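Local coordinates for uncharacterized protein (Bacteroides ovatus, PDB 3P02), which is of unknown function, and pairs an N-terminal region of the E-set clan with a C-terminal BT_3044-like region rich in beta strands, at residues 116-121 / 184-189; 194-199 / 205-210. One frame throughout, in Å; residues are numbered along the deposited sequence.

Contact 1: 116-121 / 184-189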
ATOM      1  N   LEU A 116       4.150   3.826 -10.340  1.00 12.82           N
ATOM      2  CA  LEU A 116       4.840   3.072  -9.294  1.00 12.84           C
ATOM      3  C   LEU A 116       4.378   1.625  -9.314  1.00 14.06           C
ATOM      4  O   LEU A 116       3.170   1.384  -9.405  1.00 15.11           O
ATOM      5  CB  LEU A 116       4.577   3.692  -7.913  1.00 11.56           C
ATOM      6  CG  LEU A 116       5.367   3.061  -6.748  1.00 13.28           C
ATOM      7  CD1 LEU A 116       6.875   3.301  -6.889  1.00 12.66           C
ATOM      8  CD2 LEU A 116       4.872   3.603  -5.410  1.00 14.53           C
ATOM      9  N   ASP A 117       5.315   0.669  -9.251  1.00 11.67           N
ATOM     10  CA  ASP A 117       4.984  -0.770  -9.227  1.00 10.41           C
ATOM     11  C   ASP A 117       4.480  -1.150  -7.847  1.00 10.61           C
ATOM     12  O   ASP A 117       5.269  -1.322  -6.926  1.00 10.18           O
ATOM     13  CB  ASP A 117       6.224  -1.609  -9.600  1.00 11.73           C
ATOM     14  CG  ASP A 117       5.991  -3.112  -9.657  1.00 17.35           C
ATOM     15  OD1 ASP A 117       4.867  -3.570  -9.289  1.00 14.76           O
ATOM     16  OD2 ASP A 117       6.926  -3.833 -10.035  1.00 24.07           O
ATOM     17  N   ASP A 118       3.171  -1.361  -7.709  1.00  8.95           N
ATOM     18  CA  ASP A 118       2.583  -1.664  -6.412  1.00  8.27           C
ATOM     19  C   ASP A 118       2.740  -3.120  -5.998  1.00 13.02           C
ATOM     20  O   ASP A 118       2.219  -3.505  -4.948  1.00 14.05           O
ATOM     21  CB  ASP A 118       1.096  -1.236  -6.395  1.00 10.28           C
ATOM     22  CG  ASP A 118       0.533  -0.904  -5.014  1.00 13.62           C
ATOM     23  OD1 ASP A 118       1.315  -0.459  -4.134  1.00 11.77           O
ATOM     24  OD2 ASP A 118      -0.691  -1.000  -4.841  1.00 14.88           O
ATOM     25  N   SER A 119       3.511  -3.925  -6.753  1.00  9.22           N
ATOM     26  CA  SER A 119       3.786  -5.290  -6.303  1.00  9.42           C
ATOM     27  C   SER A 119       4.995  -5.301  -5.322  1.00 12.83           C
ATOM     28  O   SER A 119       5.294  -6.324  -4.686  1.00 11.82           O
ATOM     29  CB  SER A 119       4.072  -6.224  -7.485  1.00 12.40           C
ATOM     30  OG  SER A 119       5.330  -5.931  -8.079  1.00 14.67           O
ATOM     31  N   GLN A 120       5.707  -4.154  -5.234  1.00  9.94           N
ATOM     32  CA  GLN A 120       6.888  -3.991  -4.394  1.00  9.88           C
ATOM     33  C   GLN A 120       6.584  -3.108  -3.211  1.00 12.65           C
ATOM     34  O   GLN A 120       5.699  -2.268  -3.314  1.00 12.10           O
ATOM     35  CB  GLN A 120       8.017  -3.353  -5.213  1.00 11.05           C
ATOM     36  CG  GLN A 120       8.273  -4.055  -6.549  1.00 12.14           C
ATOM     37  CD  GLN A 120       8.792  -5.450  -6.343  1.00 22.67           C
ATOM     38  OE1 GLN A 120       9.892  -5.632  -5.809  1.00 21.30           O
ATOM     39  NE2 GLN A 120       7.985  -6.476  -6.712  1.00 12.49           N
ATOM     40  N   LYS A 121       7.296  -3.298  -2.088  1.00 11.33           N
ATOM     41  CA  LYS A 121       7.117  -2.446  -0.897  1.00 10.24           C
ATOM     42  C   LYS A 121       8.173  -1.365  -0.967  1.00 12.46           C
ATOM     43  O   LYS A 121       9.359  -1.691  -0.906  1.00 13.92           O
ATOM     44  CB  LYS A 121       7.266  -3.251   0.422  1.00 13.53           C
ATOM     45  CG  LYS A 121       6.117  -4.211   0.677  1.00 25.10           C
ATOM     46  CD  LYS A 121       6.076  -4.756   2.117  1.00 28.73           C
ATOM     47  CE  LYS A 121       7.344  -5.491   2.458  1.00 22.80           C
ATOM     48  NZ  LYS A 121       7.191  -6.411   3.626  1.00 14.30           N
ATOM     49  N   LYS A 184      -5.923  -8.990  -1.462  1.00  9.81           N
ATOM     50  CA  LYS A 184      -5.617  -7.567  -1.672  1.00  8.13           C
ATOM     51  C   LYS A 184      -5.629  -7.217  -3.144  1.00 10.78           C
ATOM     52  O   LYS A 184      -5.034  -7.933  -3.976  1.00 10.64           O
ATOM     53  CB  LYS A 184      -4.239  -7.228  -1.103  1.00  9.23           C
ATOM     54  CG  LYS A 184      -4.041  -5.728  -0.848  1.00 22.63           C
ATOM     55  CD  LYS A 184      -2.754  -5.427  -0.080  1.00 32.14           C
ATOM     56  CE  LYS A 184      -2.721  -5.973   1.328  1.00 36.56           C
ATOM     57  NZ  LYS A 184      -1.608  -5.375   2.117  1.00 41.14           N
ATOM     58  N   LEU A 185      -6.288  -6.100  -3.480  1.00  7.41           N
ATOM     59  CA  LEU A 185      -6.299  -5.560  -4.836  1.00  7.65           C
ATOM     60  C   LEU A 185      -5.317  -4.390  -4.821  1.00  9.65           C
ATOM     61  O   LEU A 185      -5.537  -3.405  -4.106  1.00 10.60           O
ATOM     62  CB  LEU A 185      -7.730  -5.130  -5.272  1.00  7.93           C
ATOM     63  CG  LEU A 185      -8.592  -6.234  -5.948  1.00 13.28           C
ATOM     64  CD1 LEU A 185      -8.493  -7.579  -5.289  1.00 13.85           C
ATOM     65  CD2 LEU A 185     -10.045  -5.779  -6.199  1.00 11.55           C
ATOM     66  N   ASN A 186      -4.198  -4.565  -5.523  1.00  8.12           N
ATOM     67  CA  ASN A 186      -3.106  -3.592  -5.629  0.50  7.75           C
ATOM     68  C   ASN A 186      -3.397  -2.634  -6.760  1.00 11.29           C
ATOM     69  O   ASN A 186      -4.108  -2.992  -7.690  1.00 10.63           O
ATOM     70  CB  ASN A 186      -1.816  -4.337  -5.852  0.50  8.13           C
ATOM     71  CG  ASN A 186      -1.645  -5.437  -4.832  0.50 16.30           C
ATOM     72  OD1 ASN A 186      -1.524  -5.172  -3.643  0.50 15.55           O
ATOM     73  ND2 ASN A 186      -1.846  -6.687  -5.244  0.50 12.49           N
ATOM     74  N   VAL A 187      -2.850  -1.427  -6.693  1.00  8.88           N
ATOM     75  CA  VAL A 187      -3.161  -0.371  -7.645  1.00  7.57           C
ATOM     76  C   VAL A 187      -2.229  -0.291  -8.852  1.00 12.16           C
ATOM     77  O   VAL A 187      -1.012  -0.278  -8.691  1.00 10.98           O
ATOM     78  CB  VAL A 187      -3.153   0.990  -6.863  1.00  9.92           C
ATOM     79  CG1 VAL A 187      -3.304   2.188  -7.817  1.00  9.28           C
ATOM     80  CG2 VAL A 187      -4.240   1.020  -5.787  1.00 11.14           C
ATOM     81  N   VAL A 188      -2.819  -0.103 -10.060  1.00  9.15           N
ATOM     82  CA  VAL A 188      -2.066   0.189 -11.276  1.00  9.26           C
ATOM     83  C   VAL A 188      -2.429   1.641 -11.693  1.00 11.80           C
ATOM     84  O   VAL A 188      -1.547   2.480 -11.888  1.00 12.79           O
ATOM     85  CB  VAL A 188      -2.339  -0.842 -12.406  1.00 11.51           C
ATOM     86  CG1 VAL A 188      -1.427  -0.586 -13.606  1.00 12.79           C
ATOM     87  CG2 VAL A 188      -2.151  -2.290 -11.893  1.00 11.00           C
ATOM     88  N   THR A 189      -3.740   1.907 -11.883  1.00  8.27           N
ATOM     89  CA  THR A 189      -4.240   3.246 -12.234  1.00  7.81           C
ATOM     90  C   THR A 189      -5.450   3.547 -11.344  1.00 11.19           C
ATOM     91  O   THR A 189      -5.678   2.831 -10.359  1.00 11.65           O
ATOM     92  CB  THR A 189      -4.612   3.322 -13.737  1.00 13.03           C
ATOM     93  OG1 THR A 189      -5.751   2.488 -13.968  1.00 12.73           O
ATOM     94  CG2 THR A 189      -3.471   2.933 -14.680  1.00 13.56           C
TER
HETATM   95  O   HOH W   1       1.137   2.356 -11.551  1.00 20.82           O
HETATM   96  O   HOH W   2       1.275  -1.115  -9.930  1.00 13.10           O
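Asp118 and Val187 bring their CA atoms to 6.0 Å where a type I beta turn, Asp117 to Gln120, meets the end of strand 182-187. The turn lies in the loop between strands 104-112 and 122-130, so a piece of the DUF4973 region here docks on the antiparallel sheet of the BT_3044-like region. It is a worked example of an irregular loop recognising a strand through one carboxylate and a pair of waters.

Asp118 is the residue of 116-121 that touches the strand directly. Its CG stands anti to the backbone N (chi1 -154°), which swings the carboxylate across to the strand. Asp118 OD2 accepts from Val187 N at 2.9 Å, on its anti lone pair, away from OD1. The bond is almost straight, 168° at the hydrogen, and Asp118 OD2 also rests 3.7 Å from Asn186 CB. Closer to the turn, Asp118 CB packs against Val187 O. Leu153, on strand 146-154, touches the side chains of both Asp118 and Val187.

Two waters continue the junction beside this bond. One accepts from Asp118 N and donates to Val187 O at 2.7 Å, so the backbone N-H and C=O of Val187 are both engaged, the first directly and the second through solvent. The other donates to both Leu116 O and Val188 O, bridging carbonyls that could not bond to each other.

Within the turn, an Asx turn forms: Asp117 OD1 accepts from Ser119 N at 2.9 Å, which probably steadies the bend. From the same face of the carboxylate, Ser119 OG donates to Asp117 OD1 at 2.7 Å. Gln120 NE2 in turn donates to Ser119 OG at 3.0 Å; the oxygen lies in the amide plane of Gln120 and the bond is nearly straight.

Contact 2: 194-199 / 205-210. With EDO (1,2-ethanediol), chain D.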
ATOM      1  N   PHE A 194      -4.614  -5.177  -9.565  1.00  8.35           N
ATOM      2  CA  PHE A 194      -4.258  -6.578  -9.761  1.00  7.75           C
ATOM      3  C   PHE A 194      -4.295  -7.284  -8.430  1.00  9.28           C
ATOM      4  O   PHE A 194      -4.124  -6.660  -7.384  1.00  8.79           O
ATOM      5  CB  PHE A 194      -2.888  -6.783 -10.413  1.00  8.50           C
ATOM      6  CG  PHE A 194      -1.717  -6.285  -9.612  1.00  8.28           C
ATOM      7  CD1 PHE A 194      -1.101  -7.102  -8.658  1.00 10.80           C
ATOM      8  CD2 PHE A 194      -1.199  -5.009  -9.831  1.00 11.75           C
ATOM      9  CE1 PHE A 194       0.020  -6.647  -7.943  1.00 12.17           C
ATOM     10  CE2 PHE A 194      -0.100  -4.544  -9.093  1.00 13.48           C
ATOM     11  CZ  PHE A 194       0.507  -5.368  -8.164  1.00 10.94           C
ATOM     12  N   PHE A 195      -4.528  -8.578  -8.473  1.00  6.53           N
ATOM     13  CA  PHE A 195      -4.409  -9.421  -7.306  1.00  6.95           C
ATOM     14  C   PHE A 195      -3.512 -10.561  -7.752  1.00  9.97           C
ATOM     15  O   PHE A 195      -3.177 -10.643  -8.942  1.00 11.04           O
ATOM     16  CB  PHE A 195      -5.776  -9.891  -6.775  1.00  8.62           C
ATOM     17  CG  PHE A 195      -6.539 -10.829  -7.687  1.00  8.88           C
ATOM     18  CD1 PHE A 195      -7.304 -10.335  -8.750  1.00 10.04           C
ATOM     19  CD2 PHE A 195      -6.470 -12.205  -7.501  1.00 10.08           C
ATOM     20  CE1 PHE A 195      -7.961 -11.211  -9.633  1.00 12.65           C
ATOM     21  CE2 PHE A 195      -7.171 -13.082  -8.360  1.00 11.17           C
ATOM     22  CZ  PHE A 195      -7.909 -12.571  -9.408  1.00 11.05           C
ATOM     23  N   TYR A 196      -3.169 -11.463  -6.837  1.00  7.67           N
ATOM     24  CA  TYR A 196      -2.355 -12.608  -7.220  1.00  8.49           C
ATOM     25  C   TYR A 196      -3.174 -13.897  -7.212  1.00 10.92           C
ATOM     26  O   TYR A 196      -3.872 -14.176  -6.241  1.00 10.03           O
ATOM     27  CB  TYR A 196      -1.163 -12.796  -6.256  1.00  9.91           C
ATOM     28  CG  TYR A 196      -0.269 -11.585  -6.120  1.00  8.98           C
ATOM     29  CD1 TYR A 196       0.519 -11.150  -7.185  1.00  9.75           C
ATOM     30  CD2 TYR A 196      -0.207 -10.873  -4.922  1.00 10.56           C
ATOM     31  CE1 TYR A 196       1.342 -10.023  -7.064  1.00  8.97           C
ATOM     32  CE2 TYR A 196       0.642  -9.776  -4.775  1.00 11.04           C
ATOM     33  CZ  TYR A 196       1.412  -9.354  -5.848  1.00  9.38           C
ATOM     34  OH  TYR A 196       2.226  -8.268  -5.673  1.00 10.57           O
ATOM     35  N   ALA A 197      -3.031 -14.699  -8.262  1.00  8.77           N
ATOM     36  CA  ALA A 197      -3.646 -16.006  -8.310  1.00  8.18           C
ATOM     37  C   ALA A 197      -2.883 -17.001  -7.391  1.00 10.34           C
ATOM     38  O   ALA A 197      -1.745 -16.722  -6.971  1.00 10.17           O
ATOM     39  CB  ALA A 197      -3.631 -16.528  -9.749  1.00  8.99           C
ATOM     40  N   GLY A 198      -3.500 -18.167  -7.136  1.00 10.06           N
ATOM     41  CA  GLY A 198      -2.826 -19.255  -6.422  1.00 10.54           C
ATOM     42  C   GLY A 198      -2.329 -19.003  -5.016  1.00 14.52           C
ATOM     43  O   GLY A 198      -1.266 -19.518  -4.630  1.00 14.58           O
ATOM     44  N   GLN A 199      -3.105 -18.233  -4.246  1.00 12.07           N
ATOM     45  CA  GLN A 199      -2.854 -17.898  -2.836  1.00 13.24           C
ATOM     46  C   GLN A 199      -1.623 -17.007  -2.632  1.00 16.54           C
ATOM     47  O   GLN A 199      -1.227 -16.765  -1.489  1.00 16.70           O
ATOM     48  CB  GLN A 199      -2.756 -19.156  -1.956  1.00 15.61           C
ATOM     49  CG  GLN A 199      -4.101 -19.751  -1.659  1.00 24.10           C
ATOM     50  CD  GLN A 199      -4.038 -20.723  -0.517  1.00 32.74           C
ATOM     51  OE1 GLN A 199      -3.246 -21.661  -0.529  1.00 25.54           O
ATOM     52  NE2 GLN A 199      -4.905 -20.533   0.469  1.00 23.51           N
ATOM     53  N   GLU A 205       7.728 -14.841  -2.735  1.00  9.05           N
ATOM     54  CA  GLU A 205       8.823 -14.485  -3.625  0.70  9.07           C
ATOM     55  C   GLU A 205       8.399 -14.516  -5.101  1.00 10.75           C
ATOM     56  O   GLU A 205       8.834 -13.646  -5.868  1.00 10.98           O
ATOM     57  CB  GLU A 205       9.981 -15.453  -3.403  0.70  9.50           C
ATOM     58  CG  GLU A 205      11.243 -15.065  -4.149  0.70 16.40           C
ATOM     59  CD  GLU A 205      12.371 -16.065  -4.019  0.70 33.71           C
ATOM     60  OE1 GLU A 205      12.366 -16.849  -3.042  0.70 22.87           O
ATOM     61  OE2 GLU A 205      13.257 -16.067  -4.902  0.70 28.28           O
ATOM     62  N   ASP A 206       7.568 -15.508  -5.511  1.00  8.62           N
ATOM     63  CA  ASP A 206       7.203 -15.608  -6.932  1.00  8.92           C
ATOM     64  C   ASP A 206       5.931 -14.832  -7.308  1.00 11.55           C
ATOM     65  O   ASP A 206       5.404 -15.035  -8.405  1.00 12.62           O
ATOM     66  CB  ASP A 206       7.011 -17.109  -7.305  1.00  9.75           C
ATOM     67  CG  ASP A 206       5.847 -17.803  -6.610  1.00 13.05           C
ATOM     68  OD1 ASP A 206       5.006 -17.089  -5.968  1.00 11.94           O
ATOM     69  OD2 ASP A 206       5.776 -19.043  -6.684  1.00 14.26           O
ATOM     70  N   ARG A 207       5.468 -13.900  -6.433  1.00  8.11           N
ATOM     71  CA  ARG A 207       4.163 -13.271  -6.651  1.00  8.42           C
ATOM     72  C   ARG A 207       3.972 -12.586  -8.020  1.00 11.30           C
ATOM     73  O   ARG A 207       2.886 -12.680  -8.574  1.00  9.79           O
ATOM     74  CB  ARG A 207       3.837 -12.298  -5.519  1.00  8.45           C
ATOM     75  CG  ARG A 207       4.741 -11.079  -5.458  1.00  8.66           C
ATOM     76  CD  ARG A 207       4.523 -10.333  -4.163  1.00  9.29           C
ATOM     77  NE  ARG A 207       5.376  -9.147  -4.100  1.00 10.52           N
ATOM     78  CZ  ARG A 207       6.661  -9.180  -3.782  1.00 14.54           C
ATOM     79  NH1 ARG A 207       7.248 -10.335  -3.469  1.00 12.27           N
ATOM     80  NH2 ARG A 207       7.364  -8.054  -3.723  1.00 14.16           N
ATOM     81  N   ILE A 208       5.005 -11.895  -8.567  1.00  9.97           N
ATOM     82  CA  ILE A 208       4.774 -11.204  -9.865  1.00  9.40           C
ATOM     83  C   ILE A 208       4.311 -12.185 -10.953  1.00 12.31           C
ATOM     84  O   ILE A 208       3.536 -11.807 -11.819  1.00 11.98           O
ATOM     85  CB  ILE A 208       6.045 -10.453 -10.314  1.00 13.55           C
ATOM     86  CG1 ILE A 208       6.319  -9.295  -9.332  1.00 14.28           C
ATOM     87  CG2 ILE A 208       5.896  -9.939 -11.766  1.00 14.56           C
ATOM     88  CD1 ILE A 208       7.746  -8.556  -9.610  1.00 22.12           C
ATOM     89  N   ASN A 209       4.771 -13.441 -10.905  1.00 10.65           N
ATOM     90  CA  ASN A 209       4.370 -14.441 -11.909  1.00  9.51           C
ATOM     91  C   ASN A 209       2.873 -14.736 -11.915  1.00 12.03           C
ATOM     92  O   ASN A 209       2.380 -15.342 -12.872  1.00 11.43           O
ATOM     93  CB  ASN A 209       5.076 -15.763 -11.604  1.00 12.00           C
ATOM     94  CG  ASN A 209       6.569 -15.627 -11.655  1.00 25.95           C
ATOM     95  OD1 ASN A 209       7.100 -14.894 -12.490  1.00 21.57           O
ATOM     96  ND2 ASN A 209       7.248 -16.433 -10.862  1.00 25.19           N
ATOM     97  N   TYR A 210       2.176 -14.391 -10.798  1.00  9.73           N
ATOM     98  CA  TYR A 210       0.773 -14.767 -10.590  1.00  8.82           C
ATOM     99  C   TYR A 210      -0.168 -13.571 -10.628  1.00  9.78           C
ATOM    100  O   TYR A 210      -1.315 -13.685 -10.226  1.00 10.21           O
ATOM    101  CB  TYR A 210       0.649 -15.559  -9.254  1.00  8.17           C
ATOM    102  CG  TYR A 210       1.368 -16.880  -9.412  1.00  8.44           C
ATOM    103  CD1 TYR A 210       0.765 -17.944 -10.077  1.00  9.41           C
ATOM    104  CD2 TYR A 210       2.704 -17.025  -9.018  1.00  9.53           C
ATOM    105  CE1 TYR A 210       1.466 -19.106 -10.372  1.00 10.69           C
ATOM    106  CE2 TYR A 210       3.415 -18.195  -9.304  1.00  9.86           C
ATOM    107  CZ  TYR A 210       2.784 -19.237  -9.965  1.00 11.54           C
ATOM    108  OH  TYR A 210       3.480 -20.385 -10.260  1.00 10.67           O
TER
HETATM  109  C1  EDO D   3      -0.881 -22.813  -3.993  1.00 50.21           C
HETATM  110  O1  EDO D   3      -0.389 -21.588  -3.438  1.00 52.36           O
HETATM  111  C2  EDO D   3      -2.365 -22.977  -3.686  1.00 48.52           C
HETATM  112  O2  EDO D   3      -2.535 -23.433  -2.338  1.00 51.03           O
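Arg207 lays its aliphatic stem, not its charged end, over the ring of Tyr196. Arg207 CB sits 3.8 Å from the centroid of the Tyr196 ring and 14° off the normal, a CH-pi contact, and Arg207 CD comes to 3.4 Å from Tyr196 OH. With CG between the backbone N and the carbonyl carbon (chi1 67°) and the chain extended as far as NE, the two side chains run alongside one another. The guanidinium then turns 88° from the ring, meets the hydroxyl at its edge and bonds to Tyr204 O and Ser119 O. Arg207 O, which already accepts from Tyr210 N in the 3-10 turn, also lies 3.1 Å from Tyr196 CD1. A serine in place of Tyr196 would probably leave the Arg207 stem without its supporting face and freer to shift, its guanidinium less firmly placed.

The backbones are joined by Ala197 N, which donates to Tyr210 O at 2.8 Å; Tyr196 CA adds a C-H...O contact to that oxygen. The Tyr210 ring leads away, and its hydroxyl bonds to Thr280. Beyond Ala197, a 1,2-ethanediol, probably from the crystallisation liquor, bonds to Gly198 O and Gln199 OE1. Since Phe195 pairs with Val212, the Ala197-Tyr210 bond keeps the register of antiparallel strands 192-196 and 211-220, closing a beta hairpin with a long connection.

Asn186 N bonds to Phe194 O at 2.8 Å, joining strand 182-187 of contact 1 to its antiparallel neighbour, strand 192-196 of contact 2; the centres of the two contacts lie about 12 Å apart. The turn at 116-121 supplies a second tie, as Ser119 O accepts from Arg207 NH2 at 2.9 Å while Ser119 CB packs 3.3 Å from Tyr196 OH. The DUF4973 loop thus meets both the strand end and the hairpin connection of the BT_3044-like region, whereas contact 2 lies wholly within that region. No active site is known, and the ethanediol bonds to Gly198 and Gln199 of contact 2.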